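Long-range contacts in putative fimbrium tip subunit Fim1F (Parabacteroides distasonis, PDB 3R4R), which is a putative component of the fimbrium tip, part of the cell-surface filaments that mediate adhesion and biofilm formation: residues Lys134-Ala139 / Tyr230-Ser235; Leu142-Lys147 / Leu165-Ala170; Ala199-Thr204 / Val211-Phe216. All blocks are in the same frame, centred on the assembly; numbering follows the deposited sequence. Where two conformers were deposited one is given.

Contact 1 (Lys134-Ala139 / Tyr230-Ser235); sequences KGPVTA and YTYEIS. With EDO (1,2-ethanediol), chain F.
P136 rests its pyrrolidine ring across three successive residues of the strand ending near Y232, touching each with a different carbon. CB packs on CB of Y230 at 3.5 Å, and CG lies 3.6 Å from the backbone N of T231. CD sits over one face of the Y232 ring, 3.7 Å from the ring centroid and only 11° off its normal, a CH-pi contact centred on the aromatic system.

The same tyrosine is held at its far end as well. Its CG is anti to the carbonyl carbon (chi1 -64°), which swings the ring across to the loop, where OH donates a 2.7 Å hydrogen bond to O of K134. At a C=O...donor angle of 154° the hydroxyl comes in near the carbonyl axis, somewhat tilted from its plane. Face and hydroxyl are therefore both engaged by the loop, while V143 and L168 also touch the side chain.

Y230 is turned differently. The carbonyl oxygens of P136 and V137 lie at its ring edge, and its OH approaches CB of A139 at 3.7 Å, the hydroxyl itself being hydrogen-bonded to E41. A 1,2-ethanediol molecule, probably from the crystallisation liquor, bridges the backbones: N of Y230 donates to its O2 at 3.0 Å, and its O1 donates to O of P136 at 3.3 Å.

The contact fastens the loop that runs from strand 131-132 to strand 144-152 against strand 228-232. No backbone-to-backbone hydrogen bond links the two segments directly. The loop instead adheres through a buried proline and two buried tyrosines, with the single phenolic bond to O of K134 supplying direction and the CH-pi contact making use of the proline's polarised ring hydrogens.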
loop_
_atom_site.group_PDB
_atom_site.type_symbol
_atom_site.label_atom_id
_atom_site.label_comp_id
_atom_site.label_asym_id
_atom_site.label_seq_id
_atom_site.Cartn_x
_atom_site.Cartn_y
_atom_site.Cartn_z
ATOM N N LYS A 134 -4.398 2.165 11.073
ATOM C CA LYS A 134 -5.451 1.257 10.605
ATOM C C LYS A 134 -4.823 0.268 9.630
ATOM O O LYS A 134 -4.532 0.600 8.468
ATOM C CB LYS A 134 -6.666 1.998 9.996
ATOM C CG LYS A 134 -7.477 2.723 11.089
ATOM C CD LYS A 134 -8.771 3.344 10.629
ATOM C CE LYS A 134 -9.471 4.031 11.789
ATOM N NZ LYS A 134 -10.723 4.716 11.374
ATOM N N GLY A 135 -4.593 -0.928 10.168
ATOM C CA GLY A 135 -3.955 -2.051 9.505
ATOM C C GLY A 135 -4.615 -2.633 8.275
ATOM O O GLY A 135 -5.838 -2.599 8.141
ATOM N N PRO A 136 -3.804 -3.228 7.376
ATOM C CA PRO A 136 -4.370 -3.867 6.162
ATOM C C PRO A 136 -5.102 -5.184 6.499
ATOM O O PRO A 136 -4.491 -6.129 6.972
ATOM C CB PRO A 136 -3.138 -4.110 5.285
ATOM C CG PRO A 136 -1.992 -4.143 6.209
ATOM C CD PRO A 136 -2.333 -3.341 7.427
ATOM N N VAL A 137 -6.439 -5.218 6.326
ATOM C CA VAL A 137 -7.252 -6.394 6.680
ATOM C C VAL A 137 -8.195 -6.794 5.516
ATOM O O VAL A 137 -8.281 -7.964 5.169
ATOM C CB VAL A 137 -8.104 -6.186 7.978
ATOM C CG1 VAL A 137 -8.755 -7.518 8.410
ATOM C CG2 VAL A 137 -7.289 -5.608 9.117
ATOM N N THR A 138 -8.949 -5.822 4.988
ATOM C CA THR A 138 -9.923 -5.979 3.898
ATOM C C THR A 138 -9.215 -5.693 2.563
ATOM O O THR A 138 -8.624 -4.627 2.386
ATOM C CB THR A 138 -11.115 -5.034 4.162
ATOM O OG1 THR A 138 -11.629 -5.295 5.478
ATOM C CG2 THR A 138 -12.224 -5.155 3.118
ATOM N N ALA A 139 -9.277 -6.667 1.635
ATOM C CA ALA A 139 -8.667 -6.628 0.297
ATOM C C ALA A 139 -9.145 -5.415 -0.516
ATOM O O ALA A 139 -8.334 -4.783 -1.189
ATOM C CB ALA A 139 -8.995 -7.911 -0.459
ATOM N N TYR A 230 -1.954 -9.603 5.031
ATOM C CA TYR A 230 -1.232 -8.360 4.762
ATOM C C TYR A 230 -0.590 -7.757 5.999
ATOM O O TYR A 230 -0.998 -8.043 7.120
ATOM C CB TYR A 230 -2.185 -7.296 4.179
ATOM C CG TYR A 230 -3.083 -7.774 3.065
ATOM C CD1 TYR A 230 -2.614 -7.874 1.756
ATOM C CD2 TYR A 230 -4.397 -8.158 3.320
ATOM C CE1 TYR A 230 -3.413 -8.398 0.740
ATOM C CE2 TYR A 230 -5.202 -8.696 2.312
ATOM C CZ TYR A 230 -4.709 -8.802 1.021
ATOM O OH TYR A 230 -5.519 -9.236 0.013
ATOM N N THR A 231 0.382 -6.864 5.774
ATOM C CA THR A 231 1.109 -6.114 6.797
ATOM C C THR A 231 1.757 -4.865 6.184
ATOM O O THR A 231 2.129 -4.865 5.000
ATOM C CB THR A 231 2.179 -6.994 7.490
ATOM O OG1 THR A 231 2.874 -6.210 8.456
ATOM C CG2 THR A 231 3.199 -7.586 6.515
ATOM N N TYR A 232 1.941 -3.816 7.012
ATOM C CA TYR A 232 2.721 -2.686 6.588
ATOM C C TYR A 232 4.186 -3.054 6.811
ATOM O O TYR A 232 4.447 -3.918 7.653
ATOM C CB TYR A 232 2.307 -1.393 7.314
ATOM C CG TYR A 232 0.909 -0.874 7.065
ATOM C CD1 TYR A 232 0.472 -0.593 5.770
ATOM C CD2 TYR A 232 0.120 -0.426 8.119
ATOM C CE1 TYR A 232 -0.795 -0.060 5.531
ATOM C CE2 TYR A 232 -1.120 0.178 7.894
ATOM C CZ TYR A 232 -1.580 0.344 6.597
ATOM O OH TYR A 232 -2.809 0.902 6.363
ATOM N N GLU A 233 5.134 -2.482 6.029
ATOM C CA GLU A 233 6.597 -2.649 6.204
ATOM C C GLU A 233 7.069 -2.554 7.648
ATOM O O GLU A 233 6.477 -1.811 8.443
ATOM C CB GLU A 233 7.373 -1.558 5.447
ATOM C CG GLU A 233 7.333 -1.620 3.952
ATOM C CD GLU A 233 8.186 -0.569 3.285
ATOM O OE1 GLU A 233 8.365 0.557 3.817
ATOM O OE2 GLU A 233 8.633 -0.874 2.162
ATOM N N ILE A 234 8.182 -3.228 7.962
ATOM C CA ILE A 234 8.799 -3.223 9.277
ATOM C C ILE A 234 10.293 -2.996 9.072
ATOM O O ILE A 234 10.963 -3.911 8.589
ATOM C CB ILE A 234 8.465 -4.533 10.009
ATOM C CG1 ILE A 234 6.925 -4.756 10.074
ATOM C CG2 ILE A 234 9.123 -4.534 11.386
ATOM C CD1 ILE A 234 6.405 -6.118 10.485
ATOM N N SER A 235 10.802 -1.772 9.431
ATOM C CA SER A 235 12.204 -1.367 9.268
ATOM C C SER A 235 13.146 -2.068 10.260
ATOM O O SER A 235 14.275 -2.403 9.874
ATOM C CB SER A 235 12.359 0.142 9.440
ATOM O OG SER A 235 11.980 0.571 10.737
HETATM C C1 EDO F . -4.011 -9.393 8.677
HETATM O O1 EDO F . -4.855 -8.394 9.275
HETATM C C2 EDO F . -4.774 -10.149 7.593
HETATM O O2 EDO F . -4.672 -9.509 6.318
#

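Contact 2 (Leu142-Lys147 / Leu165-Ala170); sequences LVKIGK and LIQLSA. With EDO (1,2-ethanediol), chain E; EDO (1,2-ethanediol), chain I.
The carboxamide of Q167 is met in its own carbonyl plane by K144, whose NZ sits on a lone pair of OE1, 2.6 Å away. The two residues form a non-hydrogen-bonded pair in the antiparallel beta hairpin of strands 144-152 and 161-179, and their side chains run side by side. Bends in the lysine at chi2 (115°) and chi4 bring NZ round to the start of its own segment, where it also donates to O of L142, reaching it from above the carbonyl plane; O of E41 takes a further bond from this ammonium.

The next pair, I145 with I166, is hydrogen-bonded: N of I166 donates to O of I145 at 2.9 Å, and N of I145 returns a bond to O of I166 at 3.0 Å. Beyond Q167 the regular ladder breaks, but N of L168 still donates to O of V143. V143 and L168 point the same way, CG1 against CD2 at 3.8 Å, and CD1 of I145 meets CD1 of L168 at the same distance.

One water links the two strands where the ladder breaks, donating to O of V143 at 2.7 Å and to OE1 of Q167, and accepting from OG of S169 at 2.8 Å.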
loop_
_atom_site.group_PDB
_atom_site.type_symbol
_atom_site.label_atom_id
_atom_site.label_comp_id
_atom_site.label_asym_id
_atom_site.label_seq_id
_atom_site.Cartn_x
_atom_site.Cartn_y
_atom_site.Cartn_z
ATOM N N LEU A 142 -7.576 -1.585 0.989
ATOM C CA LEU A 142 -6.121 -1.530 1.190
ATOM C C LEU A 142 -5.610 -0.137 0.815
ATOM O O LEU A 142 -5.997 0.395 -0.227
ATOM C CB LEU A 142 -5.384 -2.617 0.389
ATOM C CG LEU A 142 -5.613 -4.080 0.814
ATOM C CD1 LEU A 142 -5.061 -5.052 -0.240
ATOM C CD2 LEU A 142 -5.126 -4.359 2.244
ATOM N N VAL A 143 -4.760 0.454 1.656
ATOM C CA VAL A 143 -4.291 1.811 1.455
ATOM C C VAL A 143 -3.212 1.815 0.361
ATOM O O VAL A 143 -2.290 0.983 0.366
ATOM C CB VAL A 143 -3.776 2.464 2.785
ATOM C CG1 VAL A 143 -3.151 3.834 2.545
ATOM C CG2 VAL A 143 -4.903 2.571 3.813
ATOM N N LYS A 144 -3.356 2.790 -0.572
ATOM C CA LYS A 144 -2.432 3.070 -1.677
ATOM C C LYS A 144 -2.013 4.535 -1.613
ATOM O O LYS A 144 -2.795 5.372 -1.159
ATOM C CB LYS A 144 -3.034 2.726 -3.051
ATOM C CG LYS A 144 -3.508 1.284 -3.242
ATOM C CD LYS A 144 -5.021 1.262 -3.448
ATOM C CE LYS A 144 -5.593 -0.116 -3.747
ATOM N NZ LYS A 144 -5.520 -1.046 -2.583
ATOM N N ILE A 145 -0.771 4.850 -2.003
ATOM C CA ILE A 145 -0.289 6.238 -1.955
ATOM C C ILE A 145 0.539 6.536 -3.238
ATOM O O ILE A 145 1.190 5.656 -3.774
ATOM C CB ILE A 145 0.534 6.559 -0.649
ATOM C CG1 ILE A 145 1.829 5.697 -0.546
ATOM C CG2 ILE A 145 -0.319 6.440 0.642
ATOM C CD1 ILE A 145 2.781 6.141 0.553
ATOM N N GLY A 146 0.490 7.778 -3.700
ATOM C CA GLY A 146 1.228 8.219 -4.879
ATOM C C GLY A 146 1.477 9.711 -4.894
ATOM O O GLY A 146 0.747 10.457 -4.251
ATOM N N LYS A 147 2.504 10.160 -5.641
ATOM C CA LYS A 147 2.835 11.591 -5.776
ATOM C C LYS A 147 3.318 11.916 -7.207
ATOM O O LYS A 147 4.111 11.165 -7.780
ATOM C CB LYS A 147 3.902 12.026 -4.751
ATOM C CG LYS A 147 3.984 13.543 -4.549
ATOM C CD LYS A 147 5.030 13.993 -3.505
ATOM C CE LYS A 147 6.487 14.001 -3.945
ATOM N NZ LYS A 147 7.011 12.663 -4.344
ATOM N N LEU A 165 -0.080 5.007 -8.123
ATOM C CA LEU A 165 -0.262 4.605 -6.727
ATOM C C LEU A 165 0.379 3.270 -6.433
ATOM O O LEU A 165 0.272 2.334 -7.233
ATOM C CB LEU A 165 -1.756 4.516 -6.366
ATOM C CG LEU A 165 -2.601 5.765 -6.548
ATOM C CD1 LEU A 165 -4.047 5.432 -6.385
ATOM C CD2 LEU A 165 -2.206 6.870 -5.603
ATOM N N ILE A 166 1.041 3.175 -5.289
ATOM C CA ILE A 166 1.613 1.904 -4.840
ATOM C C ILE A 166 0.790 1.415 -3.673
ATOM O O ILE A 166 0.204 2.212 -2.945
ATOM C CB ILE A 166 3.135 1.935 -4.471
ATOM C CG1 ILE A 166 3.409 2.808 -3.191
ATOM C CG2 ILE A 166 3.996 2.327 -5.665
ATOM C CD1 ILE A 166 4.662 2.472 -2.431
ATOM N N GLN A 167 0.832 0.124 -3.458
ATOM C CA GLN A 167 0.267 -0.610 -2.346
ATOM C C GLN A 167 1.148 -0.344 -1.120
ATOM O O GLN A 167 2.349 -0.590 -1.185
ATOM C CB GLN A 167 0.255 -2.086 -2.792
ATOM C CG GLN A 167 -0.942 -2.892 -2.402
ATOM C CD GLN A 167 -2.200 -2.503 -3.061
ATOM O OE1 GLN A 167 -3.123 -2.055 -2.393
ATOM N NE2 GLN A 167 -2.300 -2.760 -4.359
ATOM N N LEU A 168 0.604 0.259 -0.051
ATOM C CA LEU A 168 1.371 0.607 1.149
ATOM C C LEU A 168 1.656 -0.652 2.011
ATOM O O LEU A 168 2.554 -0.652 2.825
ATOM C CB LEU A 168 0.614 1.678 1.978
ATOM C CG LEU A 168 1.338 2.357 3.130
ATOM C CD1 LEU A 168 2.655 2.995 2.664
ATOM C CD2 LEU A 168 0.459 3.352 3.771
ATOM N N SER A 169 0.924 -1.713 1.785
ATOM C CA SER A 169 1.115 -2.986 2.456
ATOM C C SER A 169 1.814 -3.978 1.553
ATOM O O SER A 169 1.876 -3.788 0.336
ATOM C CB SER A 169 -0.230 -3.560 2.900
ATOM O OG SER A 169 -1.055 -3.851 1.787
ATOM N N ALA A 170 2.347 -5.036 2.167
ATOM C CA ALA A 170 2.875 -6.211 1.491
ATOM C C ALA A 170 1.824 -7.322 1.527
ATOM O O ALA A 170 1.081 -7.412 2.509
ATOM C CB ALA A 170 4.167 -6.657 2.140
HETATM C C1 EDO E . 1.077 -5.696 -2.729
HETATM O O1 EDO E . -0.005 -5.696 -1.777
HETATM C C2 EDO E . 0.581 -6.306 -4.044
HETATM O O2 EDO E . 1.415 -5.879 -5.135
HETATM C C1 EDO I . 9.911 12.308 -2.459
HETATM O O1 EDO I . 8.555 12.012 -2.117
HETATM C C2 EDO I . 10.095 13.819 -2.572
HETATM O O2 EDO I . 11.454 14.103 -2.934
HETATM O O HOH W 1 -2.015 -1.683 0.217
#

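Contact 3 (Ala199-Thr204 / Val211-Phe216); sequences ASSKIT and VENGAF
N213 spans the backbone of strand 191-202 near its end, gripping the residues before and after S201. Two hydrogen bonds cross the contact, and both belong to its carboxamide. ND2 donates to O of S200 at 2.9 Å, on a lone pair and exactly within the plane of the amide, while OD1 accepts from N of K202, also at 2.9 Å, the donor standing well above the amide's carbonyl plane. With CG anti to the backbone N (chi1 -171°), the amide reaches the strand backbone on both sides of S201. OD1 has a second donor within its own loop, N of A215 at 3.2 Å, which makes an Asx turn; the two N-H groups arrive from opposite faces of the carbonyl plane.

Within the strand, OG of S201 turns to O of K202, 2.8 Å away.

Van der Waals packing is lighter. CB of A215 lies 3.8 Å from both N and CA of S201, and CB of S200 rests on the backbone of F216 at 3.9 Å. OG of S200 finds its partner in S217.

A leucine in place of N213 would probably leave O of S200 and N of K202 without these mates and deprive the turn of the acceptor for N of A215.

The amide thus supplies one donor and one acceptor to the backbone on either side of S201, and so ties the loop before strand 218-219 onto strand 191-202 while fixing the loop's own turn.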
loop_
_atom_site.group_PDB
_atom_site.type_symbol
_atom_site.label_atom_id
_atom_site.label_comp_id
_atom_site.label_asym_id
_atom_site.label_seq_id
_atom_site.Cartn_x
_atom_site.Cartn_y
_atom_site.Cartn_z
ATOM N N ALA A 199 0.413 -2.890 11.959
ATOM C CA ALA A 199 -0.827 -2.143 11.709
ATOM C C ALA A 199 -0.582 -0.623 11.554
ATOM O O ALA A 199 -1.504 0.079 11.196
ATOM C CB ALA A 199 -1.807 -2.383 12.845
ATOM N N SER A 200 0.635 -0.124 11.778
ATOM C CA SER A 200 0.948 1.316 11.652
ATOM C C SER A 200 1.913 1.621 10.481
ATOM O O SER A 200 2.759 0.792 10.124
ATOM C CB SER A 200 1.552 1.847 12.938
ATOM O OG SER A 200 0.545 1.903 13.935
ATOM N N SER A 201 1.754 2.809 9.851
ATOM C CA SER A 201 2.615 3.179 8.723
ATOM C C SER A 201 2.682 4.663 8.493
ATOM O O SER A 201 1.759 5.402 8.852
ATOM C CB SER A 201 2.126 2.532 7.426
ATOM O OG SER A 201 3.002 2.767 6.334
ATOM N N LYS A 202 3.799 5.084 7.856
ATOM C CA LYS A 202 4.051 6.424 7.318
ATOM C C LYS A 202 3.379 6.459 5.922
ATOM O O LYS A 202 3.194 5.402 5.313
ATOM C CB LYS A 202 5.558 6.720 7.304
ATOM C CG LYS A 202 6.197 6.852 8.691
ATOM C CD LYS A 202 5.926 8.233 9.382
ATOM C CE LYS A 202 6.534 8.352 10.759
ATOM N NZ LYS A 202 8.020 8.192 10.757
ATOM N N ILE A 203 2.995 7.629 5.426
ATOM C CA ILE A 203 2.237 7.746 4.168
ATOM C C ILE A 203 2.986 8.539 3.073
ATOM O O ILE A 203 2.350 8.966 2.100
ATOM C CB ILE A 203 0.861 8.452 4.443
ATOM C CG1 ILE A 203 1.067 9.854 5.122
ATOM C CG2 ILE A 203 -0.078 7.537 5.260
ATOM C CD1 ILE A 203 -0.130 10.766 5.146
ATOM N N THR A 204 4.294 8.755 3.221
ATOM C CA THR A 204 5.065 9.554 2.262
ATOM C C THR A 204 6.242 8.752 1.684
ATOM O O THR A 204 7.190 9.340 1.134
ATOM C CB THR A 204 5.576 10.831 2.955
ATOM O OG1 THR A 204 6.384 10.515 4.104
ATOM C CG2 THR A 204 4.489 11.837 3.249
ATOM N N VAL A 211 12.730 -1.083 2.339
ATOM C CA VAL A 211 11.847 -0.931 3.501
ATOM C C VAL A 211 12.121 0.483 4.098
ATOM O O VAL A 211 13.263 0.812 4.381
ATOM C CB VAL A 211 12.006 -2.098 4.527
ATOM C CG1 VAL A 211 13.416 -2.203 5.095
ATOM C CG2 VAL A 211 10.980 -2.015 5.647
ATOM N N GLU A 212 11.077 1.339 4.192
ATOM C CA GLU A 212 11.202 2.738 4.669
ATOM C C GLU A 212 10.313 3.030 5.898
ATOM O O GLU A 212 10.571 4.010 6.598
ATOM C CB GLU A 212 10.814 3.725 3.551
ATOM C CG GLU A 212 11.648 3.714 2.289
ATOM C CD GLU A 212 10.936 4.341 1.102
ATOM O OE1 GLU A 212 9.964 3.723 0.613
ATOM O OE2 GLU A 212 11.378 5.408 0.617
ATOM N N ASN A 213 9.248 2.211 6.145
ATOM C CA ASN A 213 8.332 2.477 7.264
ATOM C C ASN A 213 8.972 2.194 8.695
ATOM O O ASN A 213 9.231 1.044 9.097
ATOM C CB ASN A 213 7.065 1.657 7.123
ATOM C CG ASN A 213 5.994 2.026 8.100
ATOM O OD1 ASN A 213 5.905 3.167 8.532
ATOM N ND2 ASN A 213 5.111 1.088 8.427
ATOM N N GLY A 214 9.109 3.287 9.452
ATOM C CA GLY A 214 9.600 3.315 10.826
ATOM C C GLY A 214 8.508 3.144 11.873
ATOM O O GLY A 214 8.807 2.814 13.028
ATOM N N ALA A 215 7.215 3.344 11.470
ATOM C CA ALA A 215 6.046 3.185 12.340
ATOM C C ALA A 215 5.718 1.703 12.566
ATOM O O ALA A 215 5.863 0.885 11.644
ATOM C CB ALA A 215 4.858 3.893 11.734
ATOM N N PHE A 216 5.310 1.351 13.807
ATOM C CA PHE A 216 4.941 -0.022 14.146
ATOM C C PHE A 216 3.922 -0.074 15.300
ATOM O O PHE A 216 4.066 0.635 16.302
ATOM C CB PHE A 216 6.183 -0.883 14.526
ATOM C CG PHE A 216 5.861 -2.364 14.716
ATOM C CD1 PHE A 216 5.883 -3.245 13.638
ATOM C CD2 PHE A 216 5.499 -2.868 15.968
ATOM C CE1 PHE A 216 5.549 -4.602 13.808
ATOM C CE2 PHE A 216 5.137 -4.218 16.125
ATOM C CZ PHE A 216 5.171 -5.073 15.044
#

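In the fold
The three contacts cluster near the middle of the chain, their centres 10 to 11 Å apart. Contact 1 closes a long loop of sequence in which the other two are nested, contact 2 finishing before contact 3 begins. Contacts 1 and 2 share a sheet, strands 228-232 and 161-179 being neighbours in it, whereas contact 3 belongs to strand 191-202 of a separate antiparallel sheet. They also touch directly: OE1 of E233 probably accepts from the backbone N of E212 and N213, and CD1 of I145 packs against O of I203. Together they hold the hairpin, strand 228-232 and the loops on strand 191-202 to one another, strand 161-179 running on into the transthyretin-like C-terminal region.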